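Local coordinates for TgTwinScan_2721 - E2 domain (Toxoplasma gondii, PDB 2F4Z), which probably carries activated ubiquitin as a thioester and helps pass it to substrates, as expected of an E2 ubiquitin-conjugating enzyme, at residues 81-87 / 151-156. Sequence-based numbering, arbitrary orientation.
Sequences IAGPLGT and IQAMLA
I81 meets I151 and Q152 where the second strand of the E2 (UBC) fold, 77-82, runs out against helix 144-156, which lies across the four-stranded antiparallel sheet. This is the buried end. The two branches of I81 divide the work: the I81 and I151 side chains cross at about a right angle, bringing I81 CD1 to 3.7 Å from I151 CG2, while I81 CG2 lies 3.7 Å from Q152 CB. L96 of strand 93-99 and V65 of strand 65-70 close in on I81, and F113 of strand 110-113 packs against both I151 and L155, so this face of the helix packs on the sheet.

One step along, Q152 throws its extended chain past I81 (CG anti to the backbone N, chi1 -178°), which carries the amide to the end of the strand. There NE2 donates to A82 O at 3.1 Å, with an N-H...O angle of 162°; the donor lies in the carbonyl plane, on a lone pair. This bond ties the strand end to the helix through a side chain.

Beyond G83 the chain leaves the sheet but stays tight on the helix for one more residue. P84 sets CG and CD of its ring against the helix, CD 3.8 Å from L155 CB and CG 3.3 Å from Q152 O, with P84 CG 4.1 Å from A156 CB. The packing loosens only in the type II turn P84-T87, which leaves L85 and G86 exposed to solvent, with no contact to the helix segment. T87 comes back to touch A156 CA lightly with CG2, while its OG1 bonds to P84 O at 2.6 Å, approaching from above the carbonyl plane.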
loop_
_atom_site.group_PDB
_atom_site.type_symbol
_atom_site.label_atom_id
_atom_site.label_comp_id
_atom_site.label_asym_id
_atom_site.label_seq_id
_atom_site.Cartn_x
_atom_site.Cartn_y
_atom_site.Cartn_z
ATOM N N ILE A 81 -13.413 0.470 -13.104
ATOM C CA ILE A 81 -12.690 1.712 -12.827
ATOM C C ILE A 81 -13.426 2.819 -13.547
ATOM O O ILE A 81 -13.829 2.648 -14.692
ATOM C CB ILE A 81 -11.198 1.563 -13.335
ATOM C CG1 ILE A 81 -10.449 0.592 -12.416
ATOM C CG2 ILE A 81 -10.438 2.887 -13.355
ATOM C CD1 ILE A 81 -9.031 0.227 -12.944
ATOM N N ALA A 82 -13.616 3.936 -12.870
ATOM C CA ALA A 82 -14.240 5.084 -13.455
ATOM C C ALA A 82 -13.149 5.933 -14.109
ATOM O O ALA A 82 -12.101 6.176 -13.520
ATOM C CB ALA A 82 -15.006 5.914 -12.327
ATOM N N GLY A 83 -13.403 6.436 -15.323
ATOM C CA GLY A 83 -12.485 7.386 -15.947
ATOM C C GLY A 83 -12.361 8.572 -15.010
ATOM O O GLY A 83 -13.377 9.054 -14.513
ATOM N N PRO A 84 -11.123 9.027 -14.722
ATOM C CA PRO A 84 -10.913 10.170 -13.849
ATOM C C PRO A 84 -11.500 11.453 -14.462
ATOM O O PRO A 84 -11.640 11.557 -15.704
ATOM C CB PRO A 84 -9.379 10.262 -13.766
ATOM C CG PRO A 84 -8.905 8.911 -14.132
ATOM C CD PRO A 84 -9.841 8.446 -15.164
ATOM N N LEU A 85 -11.877 12.404 -13.602
ATOM C CA LEU A 85 -12.530 13.649 -14.053
ATOM C C LEU A 85 -11.445 14.504 -14.679
ATOM O O LEU A 85 -10.296 14.441 -14.229
ATOM C CB LEU A 85 -13.208 14.383 -12.884
ATOM C CG LEU A 85 -14.337 13.751 -12.042
ATOM C CD1 LEU A 85 -14.526 14.496 -10.666
ATOM C CD2 LEU A 85 -15.676 13.654 -12.785
ATOM N N GLY A 86 -11.773 15.238 -15.752
ATOM C CA GLY A 86 -10.769 16.096 -16.444
ATOM C C GLY A 86 -9.800 15.337 -17.318
ATOM O O GLY A 86 -8.683 15.800 -17.587
ATOM N N THR A 87 -10.211 14.163 -17.785
ATOM C CA THR A 87 -9.382 13.392 -18.728
ATOM C C THR A 87 -10.309 13.064 -19.899
ATOM O O THR A 87 -11.508 13.196 -19.761
ATOM C CB THR A 87 -8.886 12.058 -18.077
ATOM O OG1 THR A 87 -10.026 11.267 -17.757
ATOM C CG2 THR A 87 -8.152 12.343 -16.763
ATOM N N ILE A 151 -3.976 1.974 -11.651
ATOM C CA ILE A 151 -4.389 1.960 -13.054
ATOM C C ILE A 151 -5.250 3.216 -13.335
ATOM O O ILE A 151 -5.158 3.883 -14.362
ATOM C CB ILE A 151 -5.149 0.689 -13.378
ATOM C CG1 ILE A 151 -4.196 -0.514 -13.346
ATOM C CG2 ILE A 151 -5.885 0.819 -14.741
ATOM C CD1 ILE A 151 -4.860 -1.874 -13.696
ATOM N N GLN A 152 -6.091 3.556 -12.387
ATOM C CA GLN A 152 -6.915 4.723 -12.557
ATOM C C GLN A 152 -6.059 5.988 -12.618
ATOM O O GLN A 152 -6.387 6.899 -13.357
ATOM C CB GLN A 152 -7.937 4.792 -11.438
ATOM C CG GLN A 152 -8.912 5.999 -11.539
ATOM C CD GLN A 152 -9.865 5.974 -10.370
ATOM O OE1 GLN A 152 -9.427 6.072 -9.242
ATOM N NE2 GLN A 152 -11.141 5.754 -10.622
ATOM N N ALA A 153 -4.944 6.035 -11.872
ATOM C CA ALA A 153 -4.057 7.184 -11.882
ATOM C C ALA A 153 -3.316 7.249 -13.193
ATOM O O ALA A 153 -3.053 8.356 -13.690
ATOM C CB ALA A 153 -3.071 7.125 -10.757
ATOM N N MET A 154 -2.939 6.089 -13.732
ATOM C CA MET A 154 -2.317 6.008 -15.049
ATOM C C MET A 154 -3.235 6.620 -16.182
ATOM O O MET A 154 -2.765 7.296 -17.087
ATOM C CB MET A 154 -1.983 4.548 -15.283
ATOM C CG MET A 154 -1.128 4.187 -16.437
ATOM S SD MET A 154 -1.899 3.105 -17.668
ATOM C CE MET A 154 -3.011 1.983 -16.841
ATOM N N LEU A 155 -4.544 6.411 -16.109
ATOM C CA LEU A 155 -5.504 7.075 -16.996
ATOM C C LEU A 155 -5.455 8.607 -16.872
ATOM O O LEU A 155 -5.764 9.316 -17.832
ATOM C CB LEU A 155 -6.927 6.604 -16.674
ATOM C CG LEU A 155 -7.570 5.429 -17.429
ATOM C CD1 LEU A 155 -6.639 4.314 -17.767
ATOM C CD2 LEU A 155 -8.832 4.929 -16.685
ATOM N N ALA A 156 -5.113 9.113 -15.686
ATOM C CA ALA A 156 -4.966 10.557 -15.479
ATOM C C ALA A 156 -3.572 11.107 -15.863
ATOM O O ALA A 156 -3.375 12.312 -15.929
ATOM C CB ALA A 156 -5.337 10.927 -14.077
#